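PDB 2Z4T: beta-galactoside alpha-2,6-sialyltransferase, which probably transfers sialic acid from CMP-sialic acid in alpha-2,6 linkage to galactosides such as lactose, as a GT-B fold glycosyltransferase. Local coordinates for residues A[208-213]-A[280-285]. Numbering follows the deposited sequence.
Sequences NLVPIL and YNWQKL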
ATOM      1  N   ASN A 208      -5.442 -10.592  -9.484  1.00 40.23           N
ATOM      2  CA  ASN A 208      -5.157  -9.188  -9.766  1.00 39.04           C
ATOM      3  C   ASN A 208      -4.174  -8.990 -10.924  1.00 39.14           C
ATOM      4  O   ASN A 208      -4.293  -8.024 -11.681  1.00 39.19           O
ATOM      5  CB  ASN A 208      -4.647  -8.467  -8.523  1.00 37.89           C
ATOM      6  CG  ASN A 208      -5.732  -8.265  -7.485  1.00 38.03           C
ATOM      7  OD1 ASN A 208      -6.931  -8.233  -7.805  1.00 36.01           O
ATOM      8  ND2 ASN A 208      -5.320  -8.120  -6.220  1.00 36.79           N
ATOM      9  N   LEU A 209      -3.196  -9.887 -11.063  1.00 38.95           N
ATOM     10  CA  LEU A 209      -2.081  -9.612 -11.967  1.00 38.27           C
ATOM     11  C   LEU A 209      -2.168 -10.366 -13.256  1.00 38.06           C
ATOM     12  O   LEU A 209      -1.824  -9.829 -14.307  1.00 37.63           O
ATOM     13  CB  LEU A 209      -0.739  -9.815 -11.291  1.00 38.18           C
ATOM     14  CG  LEU A 209      -0.536  -8.915 -10.072  1.00 37.73           C
ATOM     15  CD1 LEU A 209       0.885  -9.022  -9.629  1.00 37.26           C
ATOM     16  CD2 LEU A 209      -0.890  -7.466 -10.341  1.00 39.25           C
ATOM     17  N   VAL A 210      -2.669 -11.596 -13.181  1.00 37.96           N
ATOM     18  CA  VAL A 210      -2.772 -12.416 -14.371  1.00 37.96           C
ATOM     19  C   VAL A 210      -3.476 -11.704 -15.525  1.00 38.51           C
ATOM     20  O   VAL A 210      -2.928 -11.679 -16.621  1.00 39.34           O
ATOM     21  CB  VAL A 210      -3.375 -13.829 -14.115  1.00 38.20           C
ATOM     22  CG1 VAL A 210      -3.748 -14.505 -15.451  1.00 35.89           C
ATOM     23  CG2 VAL A 210      -2.393 -14.694 -13.319  1.00 36.60           C
ATOM     24  N   PRO A 211      -4.673 -11.114 -15.298  1.00 39.01           N
ATOM     25  CA  PRO A 211      -5.330 -10.514 -16.479  1.00 38.71           C
ATOM     26  C   PRO A 211      -4.507  -9.392 -17.087  1.00 38.73           C
ATOM     27  O   PRO A 211      -4.612  -9.146 -18.280  1.00 39.87           O
ATOM     28  CB  PRO A 211      -6.656  -9.971 -15.935  1.00 37.92           C
ATOM     29  CG  PRO A 211      -6.863 -10.687 -14.661  1.00 38.92           C
ATOM     30  CD  PRO A 211      -5.494 -10.945 -14.083  1.00 39.02           C
ATOM     31  N   ILE A 212      -3.685  -8.733 -16.286  1.00 39.18           N
ATOM     32  CA  ILE A 212      -2.826  -7.676 -16.792  1.00 39.66           C
ATOM     33  C   ILE A 212      -1.650  -8.291 -17.555  1.00 40.85           C
ATOM     34  O   ILE A 212      -1.341  -7.877 -18.676  1.00 40.91           O
ATOM     35  CB  ILE A 212      -2.275  -6.794 -15.669  1.00 39.34           C
ATOM     36  CG1 ILE A 212      -3.420  -6.099 -14.918  1.00 38.25           C
ATOM     37  CG2 ILE A 212      -1.254  -5.772 -16.246  1.00 38.61           C
ATOM     38  CD1 ILE A 212      -3.013  -5.549 -13.533  1.00 36.38           C
ATOM     39  N   LEU A 213      -1.009  -9.292 -16.957  1.00 41.52           N
ATOM     40  CA  LEU A 213       0.199  -9.841 -17.531  1.00 42.39           C
ATOM     41  C   LEU A 213      -0.053 -10.594 -18.834  1.00 43.30           C
ATOM     42  O   LEU A 213       0.822 -10.642 -19.712  1.00 43.39           O
ATOM     43  CB  LEU A 213       0.963 -10.679 -16.516  1.00 42.34           C
ATOM     44  CG  LEU A 213       1.615  -9.801 -15.441  1.00 42.59           C
ATOM     45  CD1 LEU A 213       2.073 -10.654 -14.288  1.00 42.14           C
ATOM     46  CD2 LEU A 213       2.774  -8.974 -16.010  1.00 41.46           C
ATOM     47  N   TYR A 280       3.531 -17.819  -5.040  1.00 39.18           N
ATOM     48  CA  TYR A 280       4.951 -17.719  -4.726  1.00 39.09           C
ATOM     49  C   TYR A 280       5.874 -18.062  -5.896  1.00 39.44           C
ATOM     50  O   TYR A 280       6.941 -18.621  -5.704  1.00 39.33           O
ATOM     51  CB  TYR A 280       5.294 -18.498  -3.446  1.00 38.69           C
ATOM     52  CG  TYR A 280       4.547 -17.938  -2.249  1.00 38.18           C
ATOM     53  CD1 TYR A 280       4.832 -16.661  -1.777  1.00 37.69           C
ATOM     54  CD2 TYR A 280       3.514 -18.667  -1.625  1.00 37.87           C
ATOM     55  CE1 TYR A 280       4.140 -16.110  -0.690  1.00 37.50           C
ATOM     56  CE2 TYR A 280       2.821 -18.144  -0.548  1.00 37.38           C
ATOM     57  CZ  TYR A 280       3.138 -16.852  -0.086  1.00 38.77           C
ATOM     58  OH  TYR A 280       2.449 -16.293   0.963  1.00 38.10           O
ATOM     59  N   ASN A 281       5.459 -17.698  -7.108  1.00 39.75           N
ATOM     60  CA  ASN A 281       6.293 -17.875  -8.294  1.00 39.80           C
ATOM     61  C   ASN A 281       6.555 -16.598  -9.079  1.00 39.98           C
ATOM     62  O   ASN A 281       7.279 -16.644 -10.086  1.00 40.13           O
ATOM     63  CB  ASN A 281       5.716 -18.944  -9.225  1.00 40.00           C
ATOM     64  CG  ASN A 281       6.171 -20.324  -8.861  1.00 40.69           C
ATOM     65  OD1 ASN A 281       5.416 -21.113  -8.299  1.00 43.68           O
ATOM     66  ND2 ASN A 281       7.416 -20.625  -9.160  1.00 41.03           N
ATOM     67  N   TRP A 282       6.007 -15.461  -8.627  1.00 40.02           N
ATOM     68  CA  TRP A 282       6.232 -14.192  -9.345  1.00 40.72           C
ATOM     69  C   TRP A 282       7.715 -13.947  -9.635  1.00 40.87           C
ATOM     70  O   TRP A 282       8.080 -13.566 -10.748  1.00 40.97           O
ATOM     71  CB  TRP A 282       5.585 -12.978  -8.642  1.00 40.84           C
ATOM     72  CG  TRP A 282       4.074 -13.064  -8.590  1.00 41.15           C
ATOM     73  CD1 TRP A 282       3.287 -13.120  -7.467  1.00 40.32           C
ATOM     74  CD2 TRP A 282       3.175 -13.145  -9.708  1.00 40.27           C
ATOM     75  NE1 TRP A 282       1.965 -13.225  -7.820  1.00 39.62           N
ATOM     76  CE2 TRP A 282       1.868 -13.235  -9.188  1.00 40.53           C
ATOM     77  CE3 TRP A 282       3.349 -13.125 -11.094  1.00 39.77           C
ATOM     78  CZ2 TRP A 282       0.737 -13.317 -10.013  1.00 41.61           C
ATOM     79  CZ3 TRP A 282       2.224 -13.220 -11.912  1.00 40.94           C
ATOM     80  CH2 TRP A 282       0.939 -13.309 -11.370  1.00 40.78           C
ATOM     81  N   GLN A 283       8.550 -14.219  -8.639  1.00 40.91           N
ATOM     82  CA  GLN A 283       9.992 -13.974  -8.712  1.00 41.56           C
ATOM     83  C   GLN A 283      10.717 -14.876  -9.702  1.00 41.90           C
ATOM     84  O   GLN A 283      11.839 -14.567 -10.120  1.00 42.52           O
ATOM     85  CB  GLN A 283      10.631 -14.128  -7.316  1.00 41.58           C
ATOM     86  CG  GLN A 283      10.905 -15.576  -6.870  1.00 40.63           C
ATOM     87  CD  GLN A 283       9.657 -16.345  -6.457  1.00 40.75           C
ATOM     88  OE1 GLN A 283       8.528 -15.894  -6.656  1.00 39.66           O
ATOM     89  NE2 GLN A 283       9.863 -17.523  -5.876  1.00 41.31           N
ATOM     90  N   LYS A 284      10.095 -15.997 -10.064  1.00 41.73           N
ATOM     91  CA  LYS A 284      10.685 -16.898 -11.051  1.00 41.50           C
ATOM     92  C   LYS A 284      10.440 -16.426 -12.479  1.00 41.62           C
ATOM     93  O   LYS A 284      11.075 -16.921 -13.399  1.00 41.66           O
ATOM     94  CB  LYS A 284      10.129 -18.314 -10.890  1.00 41.36           C
ATOM     95  CG  LYS A 284      10.483 -18.989  -9.582  1.00 41.90           C
ATOM     96  CD  LYS A 284      11.971 -19.256  -9.469  1.00 40.92           C
ATOM     97  CE  LYS A 284      12.385 -19.280  -8.024  1.00 43.36           C
ATOM     98  NZ  LYS A 284      13.664 -19.994  -7.826  1.00 44.12           N
ATOM     99  N   LEU A 285       9.518 -15.475 -12.662  1.00 42.08           N
ATOM    100  CA  LEU A 285       9.115 -15.041 -14.004  1.00 41.83           C
ATOM    101  C   LEU A 285       9.350 -13.571 -14.251  1.00 42.17           C
ATOM    102  O   LEU A 285       9.308 -13.129 -15.400  1.00 42.81           O
ATOM    103  CB  LEU A 285       7.643 -15.365 -14.272  1.00 41.82           C
ATOM    104  CG  LEU A 285       7.201 -16.838 -14.287  1.00 41.54           C
ATOM    105  CD1 LEU A 285       5.702 -16.951 -14.145  1.00 41.49           C
ATOM    106  CD2 LEU A 285       7.613 -17.468 -15.570  1.00 41.07           C
TER
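Leu-209, Val-210 and Leu-213 of helix 205-216 receive the indole of Trp-282, a buried apolar contact in a Rossmann-like domain of the GT-B fold. Helix 205-216 joins two neighbouring parallel strands, 194-201 and 222-230, in a beta-alpha-beta crossover. Trp-282 comes from the short, weakly bonded helix 282-285, just before strand 288-292. The contact therefore joins two segments packed on the same sheet.

Leu-209 meets the benzene half of the indole first. Its CB lies 3.9 Å from CH2 of Trp-282 and 4.0 Å from CZ2 of the same ring. With CG beside the backbone N (chi1 -60°) and CD1 extended from CA (chi2 -170°), CD1 comes over one face of the indole. Leu-209 CD1 sits 4.3 Å above the Trp-282 ring plane, offset toward the rim. Leu-209 also touches Ile-227 of strand 222-230.

Val-210 comes to the ring edge instead. Its CG2 lies near the indole plane, 4.1 Å from CH2 of Trp-282, and the two side chains cross at about a right angle. Val-210 also packs on Val-263 of helix 249-265, and Trp-282 on Leu-260 of that helix.

One turn after Leu-209, Leu-213 again points at Trp-282. The backbone bond from Leu-213 N to Leu-209 O, 2.8 Å, fixes this spacing. The helix is kinked at Pro-211, whose N has no hydrogen to give, and Ile-212 N makes only a weak bond, to Leu-209 O.

The polar edge of the indole is satisfied by this same helix: Trp-282 NE1 is hydrogen-bonded to Ser-205 OG. Tyr-290 OH bonds the backbone N of Trp-282, so the indole N-H and the backbone N-H of Trp-282 each have a partner. The closest approach is oblique, with Leu-213 CD1 3.5 Å from Trp-282 CZ3.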